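Local coordinates for protein FAM179B (Mus musculus, PDB 5DN7) that binds microtubules and promotes their polymerization through its HEAT-repeat TOG domains, the second of which is described here, and takes part in building cilia and setting their length, at residues F20-Q25 against Q49-F54; E99-F104 against K136-Q141; I165-L170 against L203-V208. One frame throughout, in Å; residues are numbered along the deposited sequence.

Overall arrangement
The contacts follow one another along the HEAT-repeat solenoid of TOG region 2. Contact 1 lies towards the N-terminal end, about 38 Å between centres from contact 3, on the opposite side of the chain's centre. Contact 3 is buried and joins two helices, contact 1 is partly buried and sets a loop against a helix end, and contact 2 is a surface contact between the turn after helix 80-97 and the last turn of helix 121-138. Side chains of contacts 1 and 3 meet through carbon, even Glu204 giving only its CB, while contact 2 also brings polar side-chain atoms to the interface. Helices 140-148 (contact 2) and 156-172 (contact 3) follow each other, and Pro140 packs on Ser169.

Contact 1 of 3, residues F20-Q25 against Q49-F54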
ATOM      1  N   PHE A  20      27.467   1.890   1.107  1.00 57.69           N
ATOM      2  CA  PHE A  20      26.416   2.845   0.747  1.00 55.89           C
ATOM      3  C   PHE A  20      26.521   4.155   1.529  1.00 57.29           C
ATOM      4  O   PHE A  20      25.534   4.892   1.631  1.00 60.38           O
ATOM      5  CB  PHE A  20      25.028   2.235   0.979  1.00 45.65           C
ATOM      6  CG  PHE A  20      24.862   0.865   0.391  1.00 50.85           C
ATOM      7  CD1 PHE A  20      25.187   0.621  -0.932  1.00 49.54           C
ATOM      8  CD2 PHE A  20      24.389  -0.185   1.169  1.00 56.01           C
ATOM      9  CE1 PHE A  20      25.039  -0.638  -1.478  1.00 49.95           C
ATOM     10  CE2 PHE A  20      24.242  -1.457   0.630  1.00 56.13           C
ATOM     11  CZ  PHE A  20      24.565  -1.684  -0.694  1.00 50.32           C
ATOM     12  N   GLU A  21      27.706   4.430   2.082  1.00 55.88           N
ATOM     13  CA  GLU A  21      27.944   5.590   2.959  1.00 59.24           C
ATOM     14  C   GLU A  21      27.185   5.502   4.287  1.00 48.47           C
ATOM     15  O   GLU A  21      27.103   6.485   5.021  1.00 50.63           O
ATOM     16  CB  GLU A  21      27.559   6.900   2.254  1.00 63.57           C
ATOM     17  CG  GLU A  21      28.098   7.062   0.849  1.00 70.24           C
ATOM     18  CD  GLU A  21      28.981   8.287   0.705  1.00 74.92           C
ATOM     19  OE1 GLU A  21      29.374   8.869   1.740  1.00 79.87           O
ATOM     20  OE2 GLU A  21      29.271   8.673  -0.445  1.00 71.73           O
ATOM     21  N   ILE A  22      26.635   4.333   4.596  1.00 36.45           N
ATOM     22  CA  ILE A  22      25.792   4.181   5.779  1.00 42.94           C
ATOM     23  C   ILE A  22      26.224   3.009   6.658  1.00 46.82           C
ATOM     24  O   ILE A  22      26.395   3.159   7.866  1.00 50.86           O
ATOM     25  CB  ILE A  22      24.305   3.983   5.386  1.00 39.48           C
ATOM     26  CG1 ILE A  22      23.899   4.976   4.293  1.00 38.11           C
ATOM     27  CG2 ILE A  22      23.409   4.141   6.602  1.00 40.93           C
ATOM     28  CD1 ILE A  22      22.654   4.577   3.526  1.00 43.99           C
ATOM     29  N   ILE A  23      26.406   1.844   6.044  1.00 46.96           N
ATOM     30  CA  ILE A  23      26.615   0.608   6.786  1.00 39.97           C
ATOM     31  C   ILE A  23      28.080   0.206   6.893  1.00 39.71           C
ATOM     32  O   ILE A  23      28.737  -0.013   5.883  1.00 41.45           O
ATOM     33  CB  ILE A  23      25.862  -0.560   6.134  1.00 40.77           C
ATOM     34  CG1 ILE A  23      24.484  -0.112   5.644  1.00 34.07           C
ATOM     35  CG2 ILE A  23      25.756  -1.732   7.095  1.00 40.84           C
ATOM     36  CD1 ILE A  23      23.800  -1.152   4.790  1.00 31.69           C
ATOM     37  N   PRO A  24      28.587   0.093   8.128  1.00 41.38           N
ATOM     38  CA  PRO A  24      29.891  -0.513   8.424  1.00 45.92           C
ATOM     39  C   PRO A  24      29.998  -1.921   7.830  1.00 51.02           C
ATOM     40  O   PRO A  24      29.063  -2.702   8.028  1.00 50.94           O
ATOM     41  CB  PRO A  24      29.907  -0.559   9.953  1.00 47.62           C
ATOM     42  CG  PRO A  24      29.007   0.564  10.364  1.00 43.59           C
ATOM     43  CD  PRO A  24      27.925   0.603   9.341  1.00 37.95           C
ATOM     44  N   GLN A  25      31.091  -2.232   7.126  1.00 56.03           N
ATOM     45  CA  GLN A  25      31.254  -3.521   6.424  1.00 63.69           C
ATOM     46  C   GLN A  25      30.957  -4.729   7.313  1.00 60.11           C
ATOM     47  O   GLN A  25      30.481  -5.763   6.840  1.00 60.07           O
ATOM     48  CB  GLN A  25      32.678  -3.647   5.857  1.00 70.38           C
ATOM     49  CG  GLN A  25      33.038  -2.645   4.766  1.00 78.35           C
ATOM     50  CD  GLN A  25      32.250  -2.849   3.476  1.00 83.96           C
ATOM     51  OE1 GLN A  25      31.269  -2.155   3.216  1.00 84.77           O
ATOM     52  NE2 GLN A  25      32.689  -3.799   2.656  1.00 88.37           N
ATOM     53  N   GLN A  49      19.076   1.593  14.130  1.00 37.28           N
ATOM     54  CA  GLN A  49      19.745   2.527  15.024  1.00 44.76           C
ATOM     55  C   GLN A  49      20.604   3.496  14.228  1.00 48.74           C
ATOM     56  O   GLN A  49      20.525   4.708  14.434  1.00 52.67           O
ATOM     57  CB  GLN A  49      20.596   1.783  16.056  1.00 55.37           C
ATOM     58  CG  GLN A  49      19.813   0.790  16.922  1.00 62.27           C
ATOM     59  CD  GLN A  49      18.704   1.441  17.732  1.00 66.16           C
ATOM     60  OE1 GLN A  49      18.917   1.848  18.874  1.00 71.87           O
ATOM     61  NE2 GLN A  49      17.511   1.549  17.140  1.00 62.68           N
ATOM     62  N   LEU A  50      21.407   2.966  13.307  1.00 47.27           N
ATOM     63  CA  LEU A  50      22.249   3.821  12.468  1.00 47.00           C
ATOM     64  C   LEU A  50      21.420   4.814  11.674  1.00 51.62           C
ATOM     65  O   LEU A  50      21.814   5.970  11.501  1.00 61.09           O
ATOM     66  CB  LEU A  50      23.088   2.992  11.502  1.00 47.56           C
ATOM     67  CG  LEU A  50      24.145   2.099  12.134  1.00 53.02           C
ATOM     68  CD1 LEU A  50      24.934   1.400  11.048  1.00 55.69           C
ATOM     69  CD2 LEU A  50      25.050   2.910  13.047  1.00 51.58           C
ATOM     70  N   LEU A  51      20.272   4.398  11.172  1.00 46.94           N
ATOM     71  CA  LEU A  51      19.414   5.263  10.406  1.00 46.82           C
ATOM     72  C   LEU A  51      18.887   6.402  11.221  1.00 55.10           C
ATOM     73  O   LEU A  51      18.599   7.454  10.721  1.00 54.33           O
ATOM     74  CB  LEU A  51      18.263   4.503   9.794  1.00 43.33           C
ATOM     75  CG  LEU A  51      18.289   4.534   8.289  1.00 47.21           C
ATOM     76  CD1 LEU A  51      19.633   4.008   7.875  1.00 52.27           C
ATOM     77  CD2 LEU A  51      17.208   3.645   7.743  1.00 41.22           C
ATOM     78  N   GLY A  52      18.668   6.144  12.480  1.00 57.81           N
ATOM     79  CA  GLY A  52      18.190   7.209  13.354  1.00 60.37           C
ATOM     80  C   GLY A  52      18.807   8.587  13.115  1.00 62.01           C
ATOM     81  O   GLY A  52      18.094   9.574  12.907  1.00 62.06           O
ATOM     82  N   LYS A  53      20.133   8.660  13.134  1.00 59.36           N
ATOM     83  CA  LYS A  53      20.824   9.920  12.868  1.00 66.85           C
ATOM     84  C   LYS A  53      21.610   9.850  11.550  1.00 70.94           C
ATOM     85  O   LYS A  53      22.835   9.699  11.545  1.00 74.16           O
ATOM     86  CB  LYS A  53      21.746  10.275  14.030  1.00 66.75           C
ATOM     87  N   PHE A  54      20.888   9.963  10.436  1.00 64.54           N
ATOM     88  CA  PHE A  54      21.472   9.832   9.107  1.00 64.08           C
ATOM     89  C   PHE A  54      20.781  10.794   8.142  1.00 61.32           C
ATOM     90  O   PHE A  54      19.560  10.964   8.199  1.00 64.05           O
ATOM     91  CB  PHE A  54      21.362   8.380   8.622  1.00 67.24           C
ATOM     92  CG  PHE A  54      21.453   8.222   7.128  1.00 64.19           C
ATOM     93  CD1 PHE A  54      22.674   8.298   6.484  1.00 62.22           C
ATOM     94  CD2 PHE A  54      20.312   7.981   6.370  1.00 57.17           C
ATOM     95  CE1 PHE A  54      22.754   8.156   5.118  1.00 63.09           C
ATOM     96  CE2 PHE A  54      20.384   7.836   5.005  1.00 52.50           C
ATOM     97  CZ  PHE A  54      21.605   7.918   4.375  1.00 59.71           C
TER
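The first torsions of Ile22 and Phe54 bring the two side chains together. In Ile22, CG1 stands beside the backbone N (chi1 -45°) and carries CD1 over the CE1-CZ rim of the phenyl ring, while Phe54 swings its ring out with CG opposite its own backbone N (chi1 159°). The two side chains cross at about a right angle. Ile22 CG1 lies 3.5 Å from Phe54 CE1, and Ile22 CD1 is 3.6 Å from Phe54 CZ. Ile22 CG2 stands over the same face, offset toward the rim, and comes within 4.0 Å of Leu51 CD1. A second point of contact lies at Leu50 in helix 40-52, where Pro24 CD and Leu50 CD1 meet tip to tip at 3.5 Å, Pro24 occupying the N-cap position of helix 25-32. Phe67 of helix 61-74 also packs on Ile22, and Leu51 continues inward onto Val89, Leu92 and Leu93 of helix 80-97. Every pairing of side chains across this contact is carbon against carbon, which implies that, within predicted HEAT repeat 4 of TOG region 2, the loop before helix 25-32 is seated on helix 40-52 by shape and apolar burial, without directional bonds between the two segments.

Contact 2 of 3, residues E99-F104 against K136-Q141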
ATOM      1  N   GLU A  99      11.169  14.726   0.702  1.00 42.23           N
ATOM      2  CA  GLU A  99      10.838  14.922  -0.701  1.00 39.43           C
ATOM      3  C   GLU A  99      11.644  13.966  -1.561  1.00 39.63           C
ATOM      4  O   GLU A  99      11.154  13.457  -2.570  1.00 46.95           O
ATOM      5  CB  GLU A  99      11.111  16.367  -1.121  1.00 49.61           C
ATOM      6  CG  GLU A  99      12.570  16.656  -1.437  1.00 64.77           C
ATOM      7  CD  GLU A  99      12.810  18.107  -1.803  1.00 81.92           C
ATOM      8  OE1 GLU A  99      13.024  18.393  -3.000  1.00 84.37           O
ATOM      9  OE2 GLU A  99      12.784  18.963  -0.893  1.00 85.22           O
ATOM     10  N   GLN A 100      12.810  13.626  -1.103  1.00 40.91           N
ATOM     11  CA  GLN A 100      13.696  12.818  -1.861  1.00 39.80           C
ATOM     12  C   GLN A 100      13.004  11.487  -2.149  1.00 33.96           C
ATOM     13  O   GLN A 100      13.443  10.740  -2.972  1.00 36.23           O
ATOM     14  CB  GLN A 100      14.956  12.569  -1.060  1.00 42.60           C
ATOM     15  CG  GLN A 100      16.128  13.448  -1.406  1.00 47.24           C
ATOM     16  CD  GLN A 100      17.430  12.924  -0.867  1.00 48.00           C
ATOM     17  OE1 GLN A 100      18.132  12.214  -1.538  1.00 46.24           O
ATOM     18  NE2 GLN A 100      17.750  13.294   0.337  1.00 43.02           N
ATOM     19  N   VAL A 101      11.938  11.184  -1.432  1.00 32.71           N
ATOM     20  CA  VAL A 101      11.273   9.933  -1.658  1.00 33.82           C
ATOM     21  C   VAL A 101      10.699   9.914  -3.029  1.00 37.79           C
ATOM     22  O   VAL A 101      10.546   8.882  -3.610  1.00 40.24           O
ATOM     23  CB  VAL A 101      10.287   9.497  -0.566  1.00 37.69           C
ATOM     24  CG1 VAL A 101       8.919  10.082  -0.769  1.00 41.67           C
ATOM     25  CG2 VAL A 101      10.211   7.995  -0.512  1.00 33.97           C
ATOM     26  N   GLN A 102      10.408  11.082  -3.548  1.00 38.28           N
ATOM     27  CA  GLN A 102       9.786  11.170  -4.855  1.00 43.00           C
ATOM     28  C   GLN A 102      10.719  10.482  -5.835  1.00 40.83           C
ATOM     29  O   GLN A 102      10.276   9.792  -6.753  1.00 46.73           O
ATOM     30  CB  GLN A 102       9.575  12.629  -5.257  1.00 47.20           C
ATOM     31  CG  GLN A 102       8.775  12.812  -6.536  1.00 56.78           C
ATOM     32  CD  GLN A 102       7.985  14.106  -6.550  1.00 64.40           C
ATOM     33  OE1 GLN A 102       7.154  14.349  -5.675  1.00 68.31           O
ATOM     34  NE2 GLN A 102       8.243  14.946  -7.546  1.00 65.37           N
ATOM     35  N   GLN A 103      12.018  10.671  -5.631  1.00 38.78           N
ATOM     36  CA  GLN A 103      12.998  10.047  -6.463  1.00 35.07           C
ATOM     37  C   GLN A 103      12.919   8.560  -6.321  1.00 44.75           C
ATOM     38  O   GLN A 103      13.305   7.850  -7.212  1.00 39.17           O
ATOM     39  CB  GLN A 103      14.401  10.515  -6.081  1.00 36.26           C
ATOM     40  CG  GLN A 103      15.498   9.870  -6.886  1.00 47.71           C
ATOM     41  CD  GLN A 103      15.331  10.115  -8.381  1.00 52.80           C
ATOM     42  OE1 GLN A 103      15.382  11.215  -8.816  1.00 49.83           O
ATOM     43  NE2 GLN A 103      15.112   9.069  -9.146  1.00 53.91           N
ATOM     44  N   PHE A 104      12.442   8.052  -5.194  1.00 44.89           N
ATOM     45  CA  PHE A 104      12.479   6.584  -5.138  1.00 34.14           C
ATOM     46  C   PHE A 104      11.114   5.900  -5.040  1.00 37.29           C
ATOM     47  O   PHE A 104      10.991   4.800  -4.477  1.00 32.21           O
ATOM     48  CB  PHE A 104      13.334   6.141  -3.952  1.00 29.90           C
ATOM     49  CG  PHE A 104      14.726   6.667  -3.997  1.00 34.89           C
ATOM     50  CD1 PHE A 104      15.687   6.036  -4.764  1.00 32.93           C
ATOM     51  CD2 PHE A 104      15.078   7.797  -3.285  1.00 29.84           C
ATOM     52  CE1 PHE A 104      16.968   6.520  -4.815  1.00 33.67           C
ATOM     53  CE2 PHE A 104      16.358   8.291  -3.340  1.00 30.82           C
ATOM     54  CZ  PHE A 104      17.307   7.649  -4.101  1.00 35.48           C
ATOM     55  N   LYS A 136       1.311  11.007   1.654  1.00 25.59           N
ATOM     56  CA  LYS A 136       1.507  12.326   2.222  1.00 27.44           C
ATOM     57  C   LYS A 136       2.527  13.126   1.410  1.00 30.18           C
ATOM     58  O   LYS A 136       2.375  14.328   1.231  1.00 30.11           O
ATOM     59  CB  LYS A 136       1.973  12.218   3.668  1.00 32.92           C
ATOM     60  CG  LYS A 136       2.060  13.566   4.381  1.00 47.16           C
ATOM     61  CD  LYS A 136       3.147  13.571   5.451  1.00 58.44           C
ATOM     62  CE  LYS A 136       3.061  12.336   6.338  1.00 70.46           C
ATOM     63  NZ  LYS A 136       1.699  12.117   6.916  1.00 74.08           N
ATOM     64  N   GLU A 137       3.556  12.450   0.907  1.00 33.93           N
ATOM     65  CA  GLU A 137       4.669  13.141   0.260  1.00 32.08           C
ATOM     66  C   GLU A 137       4.444  13.430  -1.232  1.00 32.52           C
ATOM     67  O   GLU A 137       4.759  14.524  -1.701  1.00 34.76           O
ATOM     68  CB  GLU A 137       5.966  12.337   0.449  1.00 34.01           C
ATOM     69  CG  GLU A 137       6.492  12.352   1.886  1.00 42.62           C
ATOM     70  CD  GLU A 137       6.822  13.770   2.369  1.00 52.19           C
ATOM     71  OE1 GLU A 137       6.384  14.142   3.485  1.00 52.06           O
ATOM     72  OE2 GLU A 137       7.509  14.515   1.624  1.00 52.69           O
ATOM     73  N   VAL A 138       3.898  12.474  -1.980  1.00 29.84           N
ATOM     74  CA  VAL A 138       3.695  12.699  -3.414  1.00 30.44           C
ATOM     75  C   VAL A 138       2.222  12.734  -3.833  1.00 28.77           C
ATOM     76  O   VAL A 138       1.903  12.787  -5.018  1.00 34.71           O
ATOM     77  CB  VAL A 138       4.445  11.633  -4.244  1.00 28.42           C
ATOM     78  CG1 VAL A 138       5.818  11.404  -3.639  1.00 29.39           C
ATOM     79  CG2 VAL A 138       3.672  10.311  -4.318  1.00 30.31           C
ATOM     80  N   GLY A 139       1.319  12.730  -2.866  1.00 27.17           N
ATOM     81  CA  GLY A 139      -0.093  12.772  -3.185  1.00 32.40           C
ATOM     82  C   GLY A 139      -0.665  11.384  -3.430  1.00 28.20           C
ATOM     83  O   GLY A 139      -0.016  10.522  -4.023  1.00 23.72           O
ATOM     84  N   PRO A 140      -1.889  11.159  -2.942  1.00 26.28           N
ATOM     85  CA  PRO A 140      -2.567   9.853  -2.962  1.00 17.00           C
ATOM     86  C   PRO A 140      -2.836   9.298  -4.363  1.00 18.77           C
ATOM     87  O   PRO A 140      -2.696   8.090  -4.573  1.00 24.08           O
ATOM     88  CB  PRO A 140      -3.888  10.139  -2.241  1.00 15.87           C
ATOM     89  CG  PRO A 140      -4.070  11.647  -2.326  1.00 17.04           C
ATOM     90  CD  PRO A 140      -2.685  12.200  -2.267  1.00 20.48           C
ATOM     91  N   GLN A 141      -3.207  10.149  -5.313  1.00 24.51           N
ATOM     92  CA  GLN A 141      -3.571   9.634  -6.631  1.00 25.63           C
ATOM     93  C   GLN A 141      -2.385   8.959  -7.330  1.00 24.13           C
ATOM     94  O   GLN A 141      -2.524   7.841  -7.823  1.00 27.18           O
ATOM     95  CB  GLN A 141      -4.157  10.741  -7.508  1.00 26.40           C
ATOM     96  CG  GLN A 141      -4.702  10.236  -8.854  1.00 29.63           C
ATOM     97  CD  GLN A 141      -5.770   9.169  -8.674  1.00 35.87           C
ATOM     98  OE1 GLN A 141      -6.935   9.471  -8.386  1.00 32.94           O
ATOM     99  NE2 GLN A 141      -5.368   7.906  -8.805  1.00 38.67           N
TER
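Glu137 reaches across to Val101 and Glu99 from the last turn of helix 121-138. Its CB is 3.9 Å from Val101 CG1, the side chains crossing at about a right angle. CG, set beside the backbone N (chi1 -71°), stays near the same methyl, with Glu137 CG at 4.3 Å from Val101 CG1. A bend at chi2 (-61°) then turns the chain along segment 99-104, and the carboxylate ends with OE2 3.8 Å from Glu99 N, too long to count as a hydrogen bond. Thus the base of the glutamate packs as a hydrocarbon while its tip passes beside the backbone.

Next to it, Gln102 sends an extended chain toward Val138, which it meets at a slant. The amide oxygen does the touching: Gln102 OE1 lies 3.8 Å from Val138 CG1, a polar atom set against a methyl. The same methyl also faces the Val101 branch, with Val138 CG1 4.4 Å from Val101 CG1. Arg142 and Val143 of helix 140-148 touch Gln102 and Val138, respectively, from the following helix. Gly139, with positive phi, is the first residue past helix 121-138 and takes the N-cap position of helix 140-148.

Equivalent turns of neighbouring predicted repeats thus lie side by side, one joining helices 80-97 and 105-114, the other joining helices 121-138 and 140-148, at the predicted boundaries between HEAT repeats, a stacking consistent with the edge of a HEAT-repeat solenoid.

Contact 3 of 3, residues I165-L170 against L203-V208; sequences ICICSL and LEAFAV
Ile167 and Leu170 supply the apolar side of helix 156-172 that packs against Ala205 and Val208 of helix 196-213. Ile167 CG1, beside the backbone N (chi1 -63°), leans over the small residue opposite, 3.8 Å from Ala205 CB; a small side chain there is consistent with the 5.4 Å between the CA atoms of Ile167 and Ala205. One turn on, Leu170 CB rests 3.7 Å from Val208 CG1, while Val208 turns its second methyl back, CG2 lying 4.3 Å from Ile167 CG2.

The polar residue takes part through its hydrocarbon base. The Ile167 side chain runs at a slant to that of Glu204, its CD1 meeting Glu204 CB at 3.9 Å, whereas the carboxylate leads away from helix 156-172: OE2 forms a salt bridge with Arg244 NE, and OE1 accepts a hydrogen bond from Ala262 N. The buried charge is therefore answered beyond this pair of helices. With an alanine here in place of Ile167, Ala205 CB, Val208 CG2 and the CB of Glu204 would probably be left without their apolar partner.

Leu180, Leu183 and Leu187 of helix 180-187 close in from another side, on Leu170, Cys166 and Ala205. The axes of segments 165-170 and 203-208 run nearly parallel, at 18° and 9.5 Å; the segments lie in predicted HEAT repeats 7 and 8, the side-by-side packing of successive repeats that builds a TOG-domain solenoid.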
ATOM      1  N   ILE A 165      -5.829  -0.555   0.570  1.00 17.12           N
ATOM      2  CA  ILE A 165      -4.994   0.644   0.631  1.00 16.68           C
ATOM      3  C   ILE A 165      -5.674   1.783  -0.140  1.00 14.09           C
ATOM      4  O   ILE A 165      -5.585   2.954   0.258  1.00 13.44           O
ATOM      5  CB  ILE A 165      -3.570   0.355   0.085  1.00 17.96           C
ATOM      6  CG1 ILE A 165      -2.808  -0.532   1.072  1.00 19.96           C
ATOM      7  CG2 ILE A 165      -2.776   1.631  -0.145  1.00 13.31           C
ATOM      8  CD1 ILE A 165      -1.529  -1.178   0.448  1.00 12.03           C
ATOM      9  N   CYS A 166      -6.357   1.437  -1.237  1.00 15.97           N
ATOM     10  CA  CYS A 166      -7.203   2.421  -1.905  1.00 17.03           C
ATOM     11  C   CYS A 166      -8.296   2.964  -0.957  1.00 17.04           C
ATOM     12  O   CYS A 166      -8.500   4.195  -0.864  1.00 17.99           O
ATOM     13  CB  CYS A 166      -7.832   1.824  -3.173  1.00 20.51           C
ATOM     14  SG  CYS A 166      -6.620   1.541  -4.487  1.00 19.80           S
ATOM     15  N   ILE A 167      -8.977   2.065  -0.243  1.00 17.28           N
ATOM     16  CA  ILE A 167     -10.015   2.489   0.712  1.00 17.93           C
ATOM     17  C   ILE A 167      -9.447   3.443   1.757  1.00 13.27           C
ATOM     18  O   ILE A 167     -10.009   4.508   2.055  1.00 13.59           O
ATOM     19  CB  ILE A 167     -10.646   1.297   1.447  1.00 13.89           C
ATOM     20  CG1 ILE A 167     -11.369   0.384   0.468  1.00 18.15           C
ATOM     21  CG2 ILE A 167     -11.609   1.784   2.576  1.00 13.07           C
ATOM     22  CD1 ILE A 167     -11.738  -0.969   1.066  1.00 18.68           C
ATOM     23  N   CYS A 168      -8.305   3.049   2.296  1.00 15.67           N
ATOM     24  CA  CYS A 168      -7.613   3.839   3.285  1.00 17.69           C
ATOM     25  C   CYS A 168      -7.320   5.265   2.759  1.00 17.94           C
ATOM     26  O   CYS A 168      -7.587   6.284   3.427  1.00 13.96           O
ATOM     27  CB  CYS A 168      -6.338   3.102   3.678  1.00 16.05           C
ATOM     28  SG  CYS A 168      -5.290   3.967   4.850  1.00 30.63           S
ATOM     29  N   SER A 169      -6.784   5.304   1.546  1.00 13.12           N
ATOM     30  CA  SER A 169      -6.496   6.541   0.838  1.00 18.65           C
ATOM     31  C   SER A 169      -7.735   7.448   0.704  1.00 19.44           C
ATOM     32  O   SER A 169      -7.679   8.642   1.001  1.00 14.87           O
ATOM     33  CB  SER A 169      -5.931   6.205  -0.552  1.00 20.77           C
ATOM     34  OG  SER A 169      -5.161   7.265  -1.067  1.00 26.48           O
ATOM     35  N   LEU A 170      -8.849   6.870   0.276  1.00 13.94           N
ATOM     36  CA  LEU A 170     -10.049   7.636   0.015  1.00 14.54           C
ATOM     37  C   LEU A 170     -10.699   8.102   1.318  1.00 22.45           C
ATOM     38  O   LEU A 170     -11.467   9.058   1.316  1.00 17.60           O
ATOM     39  CB  LEU A 170     -11.055   6.815  -0.784  1.00 14.30           C
ATOM     40  CG  LEU A 170     -10.738   6.539  -2.251  1.00 21.55           C
ATOM     41  CD1 LEU A 170     -11.386   5.210  -2.678  1.00 17.71           C
ATOM     42  CD2 LEU A 170     -11.252   7.715  -3.099  1.00 14.96           C
ATOM     43  N   LEU A 203     -16.313  -3.966  -3.114  1.00 16.10           N
ATOM     44  CA  LEU A 203     -17.624  -3.405  -2.806  1.00 19.37           C
ATOM     45  C   LEU A 203     -17.503  -2.308  -1.737  1.00 14.90           C
ATOM     46  O   LEU A 203     -18.114  -1.243  -1.864  1.00 23.99           O
ATOM     47  CB  LEU A 203     -18.595  -4.512  -2.362  1.00 22.11           C
ATOM     48  CG  LEU A 203     -18.947  -5.501  -3.495  1.00 33.42           C
ATOM     49  CD1 LEU A 203     -19.499  -6.817  -2.948  1.00 29.25           C
ATOM     50  CD2 LEU A 203     -19.924  -4.888  -4.509  1.00 17.06           C
ATOM     51  N   GLU A 204     -16.699  -2.541  -0.698  1.00 14.52           N
ATOM     52  CA  GLU A 204     -16.468  -1.454   0.270  1.00 16.75           C
ATOM     53  C   GLU A 204     -15.868  -0.222  -0.394  1.00 21.74           C
ATOM     54  O   GLU A 204     -16.277   0.938  -0.114  1.00 24.53           O
ATOM     55  CB  GLU A 204     -15.546  -1.911   1.403  1.00 22.85           C
ATOM     56  CG  GLU A 204     -16.164  -2.948   2.316  1.00 27.57           C
ATOM     57  CD  GLU A 204     -17.356  -2.420   3.135  1.00 32.11           C
ATOM     58  OE1 GLU A 204     -17.153  -1.612   4.076  1.00 24.63           O
ATOM     59  OE2 GLU A 204     -18.502  -2.839   2.843  1.00 33.44           O
ATOM     60  N   ALA A 205     -14.900  -0.465  -1.283  1.00 16.43           N
ATOM     61  CA  ALA A 205     -14.279   0.635  -1.991  1.00 19.40           C
ATOM     62  C   ALA A 205     -15.328   1.378  -2.798  1.00 20.88           C
ATOM     63  O   ALA A 205     -15.328   2.598  -2.812  1.00 15.91           O
ATOM     64  CB  ALA A 205     -13.149   0.162  -2.888  1.00 17.45           C
ATOM     65  N   PHE A 206     -16.234   0.654  -3.444  1.00 14.41           N
ATOM     66  CA  PHE A 206     -17.264   1.313  -4.238  1.00 15.10           C
ATOM     67  C   PHE A 206     -18.235   2.116  -3.356  1.00 21.11           C
ATOM     68  O   PHE A 206     -18.702   3.173  -3.774  1.00 24.56           O
ATOM     69  CB  PHE A 206     -18.001   0.299  -5.127  1.00 15.55           C
ATOM     70  CG  PHE A 206     -17.476   0.283  -6.575  1.00 15.65           C
ATOM     71  CD1 PHE A 206     -16.159  -0.067  -6.847  1.00 20.53           C
ATOM     72  CD2 PHE A 206     -18.282   0.682  -7.635  1.00 16.46           C
ATOM     73  CE1 PHE A 206     -15.656  -0.042  -8.161  1.00 23.40           C
ATOM     74  CE2 PHE A 206     -17.782   0.729  -8.952  1.00 19.79           C
ATOM     75  CZ  PHE A 206     -16.474   0.354  -9.207  1.00 19.88           C
ATOM     76  N   ALA A 207     -18.518   1.645  -2.140  1.00 18.80           N
ATOM     77  CA  ALA A 207     -19.322   2.440  -1.213  1.00 22.13           C
ATOM     78  C   ALA A 207     -18.630   3.770  -0.916  1.00 22.01           C
ATOM     79  O   ALA A 207     -19.271   4.849  -0.943  1.00 22.02           O
ATOM     80  CB  ALA A 207     -19.589   1.669   0.094  1.00 16.29           C
ATOM     81  N   VAL A 208     -17.323   3.708  -0.653  1.00 20.48           N
ATOM     82  CA  VAL A 208     -16.585   4.950  -0.404  1.00 18.47           C
ATOM     83  C   VAL A 208     -16.507   5.876  -1.638  1.00 20.24           C
ATOM     84  O   VAL A 208     -16.569   7.113  -1.517  1.00 27.02           O
ATOM     85  CB  VAL A 208     -15.157   4.674   0.092  1.00 15.23           C
ATOM     86  CG1 VAL A 208     -14.459   5.990   0.416  1.00 18.88           C
ATOM     87  CG2 VAL A 208     -15.203   3.799   1.333  1.00 14.62           C
TER